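Local coordinates for guanine deaminase (Escherichia coli, PDB 6OHB), which catalyses the zinc-dependent hydrolytic deamination of guanine to xanthine and ammonia, a step of purine degradation, at residues H235-C239 with Y258-Y262; F274-V278 with A296-N302; I164-M170 with L203-R209; V79-H84 with G323-I328; L312-W316 with E358-L362. All blocks are in the same frame, centred on the assembly; numbering follows the deposited sequence.

Contact 1: H235-C239 with Y258-Y262; sequences HTHLC and YLDVY. With ZN (zinc ion), chain E.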
# COMPACT_ATOMS: atom_id res chain seq x y z
N HIS A 235 1.41 24.36 14.02
CA HIS A 235 1.47 22.99 13.54
C HIS A 235 1.92 22.08 14.67
O HIS A 235 3.03 22.24 15.17
CB HIS A 235 2.43 22.90 12.35
CG HIS A 235 2.45 21.55 11.69
ND1 HIS A 235 3.51 21.12 10.92
CD2 HIS A 235 1.54 20.55 11.67
CE1 HIS A 235 3.25 19.91 10.46
NE2 HIS A 235 2.06 19.55 10.90
N THR A 236 1.08 21.12 15.06
CA THR A 236 1.50 20.22 16.13
C THR A 236 0.75 18.90 16.01
O THR A 236 -0.17 18.76 15.20
CB THR A 236 1.28 20.86 17.51
OG1 THR A 236 1.94 20.07 18.51
CG2 THR A 236 -0.20 20.98 17.84
N HIS A 237 1.14 17.92 16.84
CA HIS A 237 0.48 16.62 16.90
C HIS A 237 -0.62 16.65 17.97
O HIS A 237 -0.50 17.35 18.98
CB HIS A 237 1.49 15.51 17.21
CG HIS A 237 2.46 15.20 16.10
ND1 HIS A 237 3.67 15.83 15.95
CD2 HIS A 237 2.41 14.26 15.11
CE1 HIS A 237 4.32 15.33 14.92
NE2 HIS A 237 3.57 14.37 14.39
N LEU A 238 -1.70 15.88 17.75
CA LEU A 238 -2.82 15.90 18.70
C LEU A 238 -3.57 14.57 18.71
O LEU A 238 -4.05 14.14 17.66
CB LEU A 238 -3.79 17.04 18.38
CG LEU A 238 -5.07 17.17 19.22
CD1 LEU A 238 -4.73 17.62 20.63
CD2 LEU A 238 -6.04 18.14 18.57
N CYS A 239 -3.70 13.97 19.89
CA CYS A 239 -4.45 12.74 20.13
C CYS A 239 -4.21 11.68 19.04
O CYS A 239 -5.14 11.17 18.41
CB CYS A 239 -5.95 13.02 20.29
SG CYS A 239 -6.36 14.40 21.38
N TYR A 258 -6.53 17.10 26.05
CA TYR A 258 -5.37 17.37 25.21
C TYR A 258 -5.53 18.67 24.41
O TYR A 258 -4.69 19.57 24.48
CB TYR A 258 -5.14 16.18 24.28
CG TYR A 258 -3.75 16.02 23.71
CD1 TYR A 258 -2.86 17.08 23.65
CD2 TYR A 258 -3.33 14.79 23.19
CE1 TYR A 258 -1.59 16.93 23.11
CE2 TYR A 258 -2.07 14.63 22.65
CZ TYR A 258 -1.20 15.70 22.61
OH TYR A 258 0.05 15.52 22.07
N LEU A 259 -6.61 18.77 23.63
CA LEU A 259 -6.80 19.95 22.79
C LEU A 259 -6.91 21.23 23.62
O LEU A 259 -6.52 22.31 23.16
CB LEU A 259 -8.04 19.78 21.91
CG LEU A 259 -8.47 20.99 21.07
CD1 LEU A 259 -7.38 21.44 20.11
CD2 LEU A 259 -9.76 20.71 20.32
N ASP A 260 -7.43 21.12 24.85
CA ASP A 260 -7.59 22.32 25.66
C ASP A 260 -6.27 22.90 26.12
O ASP A 260 -6.19 24.10 26.39
CB ASP A 260 -8.48 22.03 26.87
CG ASP A 260 -8.85 23.29 27.63
OD1 ASP A 260 -9.76 24.02 27.16
OD2 ASP A 260 -8.23 23.56 28.68
N VAL A 261 -5.21 22.09 26.19
CA VAL A 261 -3.89 22.64 26.48
C VAL A 261 -3.48 23.62 25.38
O VAL A 261 -3.00 24.72 25.66
CB VAL A 261 -2.85 21.51 26.64
CG1 VAL A 261 -1.51 22.10 27.05
CG2 VAL A 261 -3.34 20.49 27.65
N TYR A 262 -3.66 23.22 24.12
CA TYR A 262 -3.33 24.11 23.01
C TYR A 262 -4.27 25.30 22.97
O TYR A 262 -3.84 26.43 22.70
CB TYR A 262 -3.40 23.35 21.68
CG TYR A 262 -2.42 22.21 21.55
CD1 TYR A 262 -1.06 22.40 21.80
CD2 TYR A 262 -2.85 20.95 21.17
CE1 TYR A 262 -0.17 21.35 21.67
CE2 TYR A 262 -1.97 19.90 21.04
CZ TYR A 262 -0.63 20.10 21.29
OH TYR A 262 0.24 19.05 21.16
ZN ZN E . 4.18 13.49 12.65
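At the C-terminal end of barrel strand 233-238, in the amidohydrolase TIM-barrel fold, the strand carrying the zinc ligand His237 meets Tyr258 and Tyr262 of helix 258-264. The imidazole of His237 turns from the helix and binds zinc through NE2 at 2.0 Å, while its carbonyl faces the helix. There the hydroxyl of Tyr262 donates to it, OH to His237 O at 2.9 Å, approaching nearly along the C=O axis (170°). Thr236 lies against the same ring: its CG2 sits over one face, 3.8 Å from the Tyr262 centroid, while OG1 bonds to the backbone oxygens of Pro208 and Arg209. Leu238 slips between the two tyrosines. With CG anti to the backbone N (chi1 177°), its CD1 lies over a face of Tyr258, 3.8 Å from the centroid, and also touches the edge of Tyr262 at CE2, 3.6 Å away; the other methyl, CD2, packs on Leu259 CD1. Cys239 adds an oblique sulfur-aromatic contact, SG to Tyr258 CD2 3.6 Å. Tyr258 OH is hydrogen-bonded to Glu244. By similarity, His237, Leu238 and Cys239 line the substrate site, so the tyrosines probably pack behind a wall of that pocket. Helix 242-251 covers Tyr258 through Ile245 and Val248, helix 282-290 receives Leu259, and the neighbouring strand 272-274 brings Phe274 against Thr236 and Leu238.

Contact 2: F274-V278 with A296-N302; sequences FAHCV and AFCPTSN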
# COMPACT_ATOMS: atom_id res chain seq x y z
N PHE A 274 -3.53 20.32 13.32
CA PHE A 274 -3.29 19.29 14.32
C PHE A 274 -3.24 17.94 13.62
O PHE A 274 -4.22 17.51 13.01
CB PHE A 274 -4.38 19.33 15.40
CG PHE A 274 -4.46 20.64 16.12
CD1 PHE A 274 -3.59 20.93 17.17
CD2 PHE A 274 -5.39 21.60 15.75
CE1 PHE A 274 -3.65 22.14 17.83
CE2 PHE A 274 -5.45 22.82 16.40
CZ PHE A 274 -4.58 23.09 17.45
N ALA A 275 -2.09 17.29 13.71
CA ALA A 275 -1.86 16.01 13.06
C ALA A 275 -2.50 14.88 13.86
O ALA A 275 -2.49 14.88 15.09
CB ALA A 275 -0.37 15.75 12.91
N HIS A 276 -3.10 13.94 13.11
CA HIS A 276 -3.61 12.64 13.55
C HIS A 276 -5.05 12.74 14.05
O HIS A 276 -5.97 12.38 13.32
CB HIS A 276 -2.69 12.01 14.60
CG HIS A 276 -1.29 11.81 14.11
ND1 HIS A 276 -0.99 10.94 13.08
CD2 HIS A 276 -0.12 12.36 14.50
CE1 HIS A 276 0.31 10.97 12.86
NE2 HIS A 276 0.86 11.82 13.71
N CYS A 277 -5.26 13.24 15.28
CA CYS A 277 -6.61 13.45 15.80
C CYS A 277 -7.44 12.17 15.74
O CYS A 277 -8.60 12.17 15.31
CB CYS A 277 -7.32 14.58 15.06
SG CYS A 277 -6.54 16.19 15.27
N VAL A 278 -6.83 11.06 16.16
CA VAL A 278 -7.48 9.75 16.04
C VAL A 278 -8.47 9.50 17.17
O VAL A 278 -9.51 8.87 16.96
CB VAL A 278 -6.40 8.65 15.98
CG1 VAL A 278 -7.02 7.27 15.85
CG2 VAL A 278 -5.42 8.93 14.85
N ALA A 296 -4.81 17.17 10.14
CA ALA A 296 -4.00 16.46 9.16
C ALA A 296 -4.23 14.96 9.32
O ALA A 296 -3.74 14.34 10.26
CB ALA A 296 -2.52 16.80 9.32
N PHE A 297 -4.97 14.38 8.37
CA PHE A 297 -5.28 12.96 8.32
C PHE A 297 -4.09 12.20 7.73
O PHE A 297 -3.71 12.46 6.58
CB PHE A 297 -6.56 12.77 7.50
CG PHE A 297 -7.06 11.34 7.39
CD1 PHE A 297 -6.60 10.33 8.22
CD2 PHE A 297 -8.01 11.03 6.43
CE1 PHE A 297 -7.08 9.04 8.09
CE2 PHE A 297 -8.49 9.74 6.29
CZ PHE A 297 -8.02 8.74 7.12
N CYS A 298 -3.51 11.28 8.50
CA CYS A 298 -2.36 10.49 8.07
C CYS A 298 -2.64 9.01 8.26
O CYS A 298 -2.25 8.42 9.29
CB CYS A 298 -1.10 10.86 8.86
SG CYS A 298 -0.85 12.60 9.27
N PRO A 299 -3.27 8.35 7.27
CA PRO A 299 -3.68 6.95 7.50
C PRO A 299 -2.52 5.97 7.61
O PRO A 299 -2.60 5.01 8.39
CB PRO A 299 -4.58 6.65 6.29
CG PRO A 299 -4.15 7.64 5.25
CD PRO A 299 -3.78 8.89 6.00
N THR A 300 -1.44 6.18 6.85
CA THR A 300 -0.37 5.19 6.78
C THR A 300 0.31 5.00 8.13
O THR A 300 0.45 3.87 8.62
CB THR A 300 0.64 5.59 5.71
OG1 THR A 300 -0.01 5.67 4.44
CG2 THR A 300 1.76 4.56 5.62
N SER A 301 0.76 6.10 8.75
CA SER A 301 1.38 5.99 10.06
C SER A 301 0.37 5.57 11.12
O SER A 301 0.73 4.85 12.06
CB SER A 301 2.06 7.31 10.44
OG SER A 301 1.15 8.19 11.07
N ASN A 302 -0.90 5.99 10.99
CA ASN A 302 -1.91 5.52 11.93
C ASN A 302 -2.00 3.99 11.92
O ASN A 302 -2.21 3.36 12.97
CB ASN A 302 -3.28 6.12 11.61
CG ASN A 302 -3.35 7.62 11.88
OD1 ASN A 302 -2.44 8.22 12.45
ND2 ASN A 302 -4.46 8.22 11.47
O HOH W 1 -4.94 10.72 11.24
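His276 and Asn302 make the side-chain bond of this contact, His276 ND1 donating to Asn302 OD1 at 3.1 Å. The oxygen accepts it in its own carbonyl plane, but lies 27° out of the imidazole plane and the N-H approach is bent (141°); ring and amide planes stand 48° apart. With ND1 so occupied, NE2 is left to make a weak hydrogen bond to the zinc ligand Asp327, which makes Asn302 a plausible second-shell residue that limits rotation of the imidazole. Ser301 OG stands at the ring's edge, 3.4 Å from His276 CE1, and Cys298 SG approaches obliquely. ND2 of Asn302 donates to a water, 2.6 Å to its oxygen. The same water takes the N-H of Cys298 and donates to His276 O at 2.9 Å, so one molecule serves two donors and one acceptor where the direct strand pairing has ended. Val278 CG2 packs beside the amide, 3.6 Å from Asn302 ND2. Before this point the segments pair as parallel strands around Ala275 and Ala296: Ala296 N donates to Phe274 O and His276 N to Ala296 O, each 2.9 Å long and nearly straight. Asn302 N in turn reaches Cys298 O within the first turn of the helix, with Cys298 at its N-cap. The pair sits between strand 233-238, whose Thr236 and Leu238 bond to Ala275, and strand 321-324; side chains of strand 73-84 (Thr81, His82) touch Ala296, while helix 336-349 packs on Phe297 and Pro299.

Contact 3: I164-M170 with L203-R209; sequences IAGKVMM and LYAITPR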
# COMPACT_ATOMS: atom_id res chain seq x y z
N ILE A 164 5.26 25.49 3.91
CA ILE A 164 5.16 25.92 5.29
C ILE A 164 6.04 25.01 6.13
O ILE A 164 5.92 23.78 6.07
CB ILE A 164 3.71 25.89 5.79
CG1 ILE A 164 2.76 26.41 4.71
CG2 ILE A 164 3.56 26.68 7.09
CD1 ILE A 164 1.30 26.33 5.10
N ALA A 165 6.94 25.61 6.91
CA ALA A 165 7.86 24.85 7.74
C ALA A 165 8.18 25.67 8.98
O ALA A 165 7.86 26.86 9.07
CB ALA A 165 9.13 24.48 6.98
N GLY A 166 8.81 25.02 9.95
CA GLY A 166 9.18 25.69 11.18
C GLY A 166 10.07 24.82 12.03
O GLY A 166 10.16 23.60 11.83
N LYS A 167 10.74 25.47 12.97
CA LYS A 167 11.62 24.78 13.91
C LYS A 167 10.81 24.07 14.99
O LYS A 167 9.84 24.63 15.52
CB LYS A 167 12.60 25.77 14.54
CG LYS A 167 13.48 25.19 15.62
CD LYS A 167 14.06 26.29 16.49
CE LYS A 167 13.61 26.15 17.93
NZ LYS A 167 14.10 24.89 18.54
N VAL A 168 11.22 22.85 15.33
CA VAL A 168 10.56 22.10 16.39
C VAL A 168 10.88 22.74 17.73
O VAL A 168 12.04 23.06 18.02
CB VAL A 168 10.99 20.63 16.36
CG1 VAL A 168 10.37 19.87 17.52
CG2 VAL A 168 10.61 19.98 15.04
N MET A 169 9.84 22.96 18.54
CA MET A 169 9.99 23.45 19.90
C MET A 169 9.78 22.28 20.86
O MET A 169 8.68 21.72 20.91
CB MET A 169 9.00 24.58 20.18
CG MET A 169 9.11 25.75 19.20
SD MET A 169 7.83 27.01 19.42
CE MET A 169 7.71 27.07 21.20
N MET A 170 10.81 21.93 21.62
CA MET A 170 10.72 20.84 22.59
C MET A 170 11.82 21.01 23.64
O MET A 170 13.00 20.96 23.30
CB MET A 170 10.82 19.48 21.90
CG MET A 170 11.93 19.37 20.86
SD MET A 170 12.04 17.74 20.10
CE MET A 170 11.81 16.70 21.53
N LEU A 203 6.50 30.08 3.93
CA LEU A 203 5.68 30.43 5.08
C LEU A 203 6.20 29.68 6.30
O LEU A 203 6.73 28.57 6.18
CB LEU A 203 4.20 30.09 4.84
CG LEU A 203 3.54 30.72 3.61
CD1 LEU A 203 2.25 30.01 3.23
CD2 LEU A 203 3.29 32.21 3.86
N TYR A 204 6.05 30.29 7.47
CA TYR A 204 6.55 29.72 8.71
C TYR A 204 5.40 29.21 9.58
O TYR A 204 4.34 29.82 9.65
CB TYR A 204 7.39 30.73 9.50
CG TYR A 204 8.10 30.09 10.68
CD1 TYR A 204 7.45 29.93 11.91
CD2 TYR A 204 9.40 29.64 10.57
CE1 TYR A 204 8.08 29.34 12.98
CE2 TYR A 204 10.04 29.05 11.64
CZ TYR A 204 9.38 28.90 12.84
OH TYR A 204 10.01 28.31 13.91
N ALA A 205 5.65 28.09 10.26
CA ALA A 205 4.70 27.50 11.20
C ALA A 205 5.35 27.38 12.56
O ALA A 205 6.43 26.79 12.68
CB ALA A 205 4.22 26.13 10.72
N ILE A 206 4.71 27.94 13.59
CA ILE A 206 5.15 27.71 14.96
C ILE A 206 4.88 26.26 15.30
O ILE A 206 3.72 25.81 15.30
CB ILE A 206 4.43 28.65 15.94
CG1 ILE A 206 4.77 30.11 15.62
CG2 ILE A 206 4.83 28.31 17.37
CD1 ILE A 206 3.58 31.03 15.73
N THR A 207 5.94 25.51 15.59
CA THR A 207 5.89 24.05 15.58
C THR A 207 6.40 23.49 16.90
O THR A 207 7.57 23.11 17.03
CB THR A 207 6.69 23.49 14.40
OG1 THR A 207 6.34 24.20 13.21
CG2 THR A 207 6.41 22.04 14.20
N PRO A 208 5.54 23.45 17.93
CA PRO A 208 5.83 22.58 19.08
C PRO A 208 5.51 21.14 18.69
O PRO A 208 4.45 20.87 18.12
CB PRO A 208 4.90 23.11 20.17
CG PRO A 208 3.75 23.74 19.41
CD PRO A 208 4.30 24.22 18.10
N ARG A 209 6.43 20.22 19.01
CA ARG A 209 6.23 18.83 18.61
C ARG A 209 4.90 18.30 19.12
O ARG A 209 4.01 17.95 18.34
CB ARG A 209 7.40 17.96 19.09
CG ARG A 209 7.35 16.55 18.52
CD ARG A 209 8.51 15.69 18.97
NE ARG A 209 9.79 16.15 18.45
CZ ARG A 209 10.35 15.72 17.32
NH1 ARG A 209 9.73 14.81 16.58
NH2 ARG A 209 11.52 16.20 16.94
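Ile164 pairs with Leu203 where two neighbouring parallel strands of the barrel begin in close register. Ala165 N donates to Leu203 O (3.1 Å) and Ala205 N to Ala165 O (2.8 Å), while Ile164 CG2 packs on Ala205 CB at 3.7 Å. Gly166 is the tightest point: its CA presses over one face of Tyr204, 3.9 Å from the ring centroid, and also against Ala205 O, where a side chain would collide. Beyond it the pairing loosens, although the whole contact is buried and has no solvent side. Here Tyr204 OH accepts the N-H of Lys167 (3.1 Å); the ring gets there with CG opposite the backbone N (chi1 -171°), lying along the other strand. Pairing resumes with Met169 N to Thr207 O at 2.7 Å, then weakens at Arg209 N to Met169 O. At the far end Met170 SD meets the edge of the Arg209 guanidinium and weakly accepts from NE (3.2 Å), with Val168 CG1 meeting it obliquely. Arg209, which by similarity binds substrate, forms its salt bridge through NH2 to Glu110, and Lys167 has one with Asp180. The chemistry passes from backbone pairing to a salt-bridged guanidinium, weakly held at NE and probably positioned for substrate.

Contact 4: V79-H84 with G323-I328; sequences VDTHIH and GMGTDI. With ZN (zinc ion), chain E.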
# COMPACT_ATOMS: atom_id res chain seq x y z
N VAL A 79 -1.04 18.49 -2.07
CA VAL A 79 -0.83 19.25 -0.85
C VAL A 79 -0.69 18.25 0.30
O VAL A 79 -1.66 17.57 0.66
CB VAL A 79 -1.98 20.23 -0.58
CG1 VAL A 79 -1.73 21.00 0.70
CG2 VAL A 79 -2.15 21.18 -1.77
N ASP A 80 0.50 18.19 0.89
CA ASP A 80 0.84 17.26 1.97
C ASP A 80 0.83 18.04 3.28
O ASP A 80 1.74 18.83 3.54
CB ASP A 80 2.21 16.64 1.71
CG ASP A 80 2.47 15.41 2.56
OD1 ASP A 80 1.90 15.30 3.67
OD2 ASP A 80 3.27 14.56 2.12
N THR A 81 -0.16 17.78 4.13
CA THR A 81 -0.40 18.64 5.29
C THR A 81 0.33 18.22 6.57
O THR A 81 0.17 18.90 7.59
CB THR A 81 -1.90 18.75 5.57
OG1 THR A 81 -2.44 17.46 5.87
CG2 THR A 81 -2.63 19.36 4.38
N HIS A 82 1.13 17.15 6.55
CA HIS A 82 1.96 16.81 7.71
C HIS A 82 3.06 15.86 7.26
O HIS A 82 2.77 14.72 6.89
CB HIS A 82 1.14 16.21 8.85
CG HIS A 82 1.95 15.82 10.05
ND1 HIS A 82 2.50 16.75 10.91
CD2 HIS A 82 2.31 14.61 10.53
CE1 HIS A 82 3.16 16.12 11.86
NE2 HIS A 82 3.06 14.82 11.66
N ILE A 83 4.30 16.31 7.30
CA ILE A 83 5.44 15.49 6.92
C ILE A 83 6.66 15.98 7.71
O ILE A 83 6.80 17.17 7.97
CB ILE A 83 5.66 15.53 5.39
CG1 ILE A 83 6.83 14.63 4.98
CG2 ILE A 83 5.84 16.97 4.89
CD1 ILE A 83 6.95 14.45 3.47
N HIS A 84 7.50 15.03 8.12
CA HIS A 84 8.70 15.32 8.91
C HIS A 84 9.92 15.28 7.98
O HIS A 84 10.26 14.22 7.45
CB HIS A 84 8.84 14.32 10.07
CG HIS A 84 7.74 14.37 11.10
ND1 HIS A 84 7.92 14.93 12.35
CD2 HIS A 84 6.48 13.87 11.10
CE1 HIS A 84 6.81 14.80 13.06
NE2 HIS A 84 5.92 14.17 12.32
N GLY A 323 -7.08 17.80 5.82
CA GLY A 323 -6.17 17.54 4.74
C GLY A 323 -5.42 16.23 4.98
O GLY A 323 -5.49 15.64 6.06
N MET A 324 -4.71 15.78 3.95
CA MET A 324 -3.97 14.52 4.00
C MET A 324 -2.49 14.77 4.28
O MET A 324 -1.87 15.66 3.69
CB MET A 324 -4.11 13.76 2.68
CG MET A 324 -5.55 13.46 2.25
SD MET A 324 -6.48 12.47 3.43
CE MET A 324 -5.41 11.03 3.57
N GLY A 325 -1.92 13.96 5.18
CA GLY A 325 -0.50 14.00 5.45
C GLY A 325 0.10 12.61 5.37
O GLY A 325 -0.58 11.61 5.58
N THR A 326 1.38 12.56 5.02
CA THR A 326 2.10 11.29 4.94
C THR A 326 2.74 10.79 6.25
O THR A 326 2.95 9.57 6.37
CB THR A 326 3.18 11.35 3.86
OG1 THR A 326 4.09 12.42 4.14
CG2 THR A 326 2.57 11.55 2.48
N ASP A 327 2.97 11.66 7.25
CA ASP A 327 3.90 11.45 8.39
C ASP A 327 5.11 10.66 7.94
O ASP A 327 5.47 9.65 8.53
CB ASP A 327 3.26 10.85 9.66
CG ASP A 327 3.74 11.62 10.95
OD1 ASP A 327 4.66 12.38 10.84
OD2 ASP A 327 3.34 11.57 12.11
N ILE A 328 5.73 11.13 6.84
CA ILE A 328 6.98 10.52 6.42
C ILE A 328 7.92 10.49 7.60
O ILE A 328 7.94 11.43 8.41
CB ILE A 328 7.58 11.23 5.19
CG1 ILE A 328 7.02 10.62 3.91
CG2 ILE A 328 9.10 11.18 5.19
CD1 ILE A 328 7.58 9.22 3.67
ZN ZN E . 4.18 13.49 12.65
O HOH W 2 -4.24 17.23 1.58
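Asp80 and Thr326 cross at about a right angle, and the carboxylate takes both the backbone N-H and the hydroxyl of the threonine. Asp80 CG points opposite the backbone N (chi1 -165°), which carries OD1 to Thr326 N (3.1 Å) and OD2, by its syn lone pair, to Thr326 OG1 (3.1 Å). Replacing Asp80 with an alanine would probably leave the Thr326 N-H and hydroxyl without the carboxylate they share and let the turn ahead of Asp327 shift. Next to this pair Thr81 N donates almost straight to Met324 O (2.8 Å); further along, Asp327 N bonds to His82 O (3.1 Å). Ile83 and Ile328 run side by side, Ile83 CG1 tight against Ile328 CB. His82 and His84 diverge in chi1 (179° and -64°) yet converge on zinc, NE2 of His82 at 2.0 Å and NE2 of His84 at 1.9 Å. As modelled, Asp327 chelates the metal with OD1 and OD2, each 2.2 Å away, though OD1 is doubtfully placed. His237 completes the protein ligands; His82 ND1 bonds to His235. This is the HxH pair and the aspartate following the last barrel strand of amidohydrolases: Asp80, by holding Thr326, probably helps place the loop presenting Asp327.

Contact 5: L312-W316 with E358-L362; sequences LKKAW and EAFYL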
# COMPACT_ATOMS: atom_id res chain seq x y z
N LEU A 312 -13.30 10.39 9.69
CA LEU A 312 -13.51 11.44 8.71
C LEU A 312 -14.98 11.83 8.61
O LEU A 312 -15.30 12.99 8.32
CB LEU A 312 -12.98 11.00 7.34
CG LEU A 312 -13.13 12.00 6.19
CD1 LEU A 312 -12.26 13.22 6.44
CD2 LEU A 312 -12.78 11.35 4.86
N LYS A 313 -15.88 10.87 8.86
CA LYS A 313 -17.31 11.16 8.78
C LYS A 313 -17.72 12.16 9.84
O LYS A 313 -18.46 13.12 9.55
CB LYS A 313 -18.09 9.85 8.93
CG LYS A 313 -19.59 10.03 9.08
CD LYS A 313 -20.25 8.67 9.26
CE LYS A 313 -21.72 8.79 9.63
NZ LYS A 313 -22.28 7.46 10.00
N LYS A 314 -17.23 11.99 11.07
CA LYS A 314 -17.53 12.98 12.11
C LYS A 314 -16.86 14.30 11.80
O LYS A 314 -17.37 15.36 12.19
CB LYS A 314 -17.09 12.46 13.48
N ALA A 315 -15.73 14.27 11.10
CA ALA A 315 -15.09 15.52 10.69
C ALA A 315 -15.97 16.29 9.71
O ALA A 315 -16.11 17.51 9.82
CB ALA A 315 -13.72 15.23 10.08
N TRP A 316 -16.57 15.59 8.74
CA TRP A 316 -17.50 16.26 7.84
C TRP A 316 -18.74 16.75 8.58
O TRP A 316 -19.22 17.87 8.33
CB TRP A 316 -17.90 15.33 6.70
CG TRP A 316 -16.86 15.17 5.61
CD1 TRP A 316 -16.18 14.03 5.30
CD2 TRP A 316 -16.42 16.18 4.68
NE1 TRP A 316 -15.33 14.27 4.24
CE2 TRP A 316 -15.46 15.57 3.84
CE3 TRP A 316 -16.74 17.52 4.48
CZ2 TRP A 316 -14.82 16.27 2.82
CZ3 TRP A 316 -16.11 18.21 3.46
CH2 TRP A 316 -15.16 17.59 2.65
N GLU A 358 -13.98 12.63 -3.58
CA GLU A 358 -13.56 13.11 -2.26
C GLU A 358 -12.06 12.96 -2.07
O GLU A 358 -11.41 13.86 -1.51
CB GLU A 358 -14.32 12.35 -1.17
CG GLU A 358 -14.15 12.96 0.22
CD GLU A 358 -14.89 12.18 1.29
OE1 GLU A 358 -15.68 11.27 0.94
OE2 GLU A 358 -14.69 12.48 2.49
N ALA A 359 -11.49 11.84 -2.50
CA ALA A 359 -10.05 11.63 -2.38
C ALA A 359 -9.27 12.66 -3.19
O ALA A 359 -8.32 13.28 -2.70
CB ALA A 359 -9.69 10.21 -2.81
N PHE A 360 -9.68 12.86 -4.45
CA PHE A 360 -9.02 13.86 -5.28
C PHE A 360 -9.16 15.25 -4.67
O PHE A 360 -8.20 16.03 -4.67
CB PHE A 360 -9.61 13.82 -6.69
CG PHE A 360 -9.04 14.85 -7.63
CD1 PHE A 360 -7.82 14.64 -8.25
CD2 PHE A 360 -9.73 16.02 -7.90
CE1 PHE A 360 -7.29 15.59 -9.12
CE2 PHE A 360 -9.21 16.97 -8.77
CZ PHE A 360 -7.99 16.75 -9.38
N TYR A 361 -10.33 15.56 -4.11
CA TYR A 361 -10.54 16.86 -3.48
C TYR A 361 -9.61 17.06 -2.29
O TYR A 361 -8.93 18.09 -2.18
CB TYR A 361 -12.00 16.98 -3.05
CG TYR A 361 -12.33 18.25 -2.33
CD1 TYR A 361 -12.51 19.45 -3.02
CD2 TYR A 361 -12.49 18.26 -0.95
CE1 TYR A 361 -12.82 20.62 -2.35
CE2 TYR A 361 -12.81 19.42 -0.27
CZ TYR A 361 -12.97 20.60 -0.98
OH TYR A 361 -13.29 21.76 -0.31
N LEU A 362 -9.54 16.06 -1.40
CA LEU A 362 -8.67 16.19 -0.24
C LEU A 362 -7.21 16.28 -0.64
O LEU A 362 -6.41 16.91 0.06
CB LEU A 362 -8.89 15.01 0.71
CG LEU A 362 -10.24 14.97 1.43
CD1 LEU A 362 -10.40 13.67 2.20
CD2 LEU A 362 -10.38 16.17 2.35
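Trp316 and Glu358 reach toward each other from two helices: Trp316 CG turns opposite its carbonyl carbon (chi1 -77°), and Glu358 stretches out fully from a chi1 of -169°. The indole N-H then meets the carboxylate, Trp316 NE1 to Glu358 OE2 at 2.6 Å. The bond is short but bent (139° at the hydrogen); the nitrogen comes from above the carboxylate plane. OE2 also accepts from Tyr352 OH, so two donors share one oxygen, while Leu312 CD2 rests 3.2 Å from that same Glu358 OE2. Farther along, the benzo edge of the indole touches the second helix, CH2 to Tyr361 CE2 at 4.2 Å. Leu362 also meets the first helix, its CD1 4.3 Å from Leu312 CD2. With a leucine in place of Trp316, Glu358 would probably lose its indole donor and a gap would open beside Tyr361. The segment axes stay 14.7 Å apart, so long side chains bridge two helices that do not pack backbone to backbone. This joint lies on the outer layer of the barrel, away from the metal: Leu312 rests on Val322 and Leu362 on Met324 of strand 321-324, Leu347 of helix 336-349 meets Leu312, and Val18 of strand 14-18 backs Tyr361.

How the contacts relate
Contacts 1 and 4 share the zinc: His237 of the first joins His82, His84 and Asp327 of the second, although their centres are 17 Å apart. Contact 2 is wedged beside both. It lies about 9 Å, centre to centre, from contact 4, and is tied to the two by probable hydrogen bonds from Phe297 N to Gly323 O (2.7 Å) and from Cys277 N to Leu238 O (2.8 Å). Contact 3 adjoins contact 1 through the neighbouring strands 203-208 and 233-238, and the side chain of its Arg209 lies near the probable substrate pocket, about 7 Å from the zinc. Contact 5 stands apart on the outer helices, touching contact 4 through Met324 and Leu362.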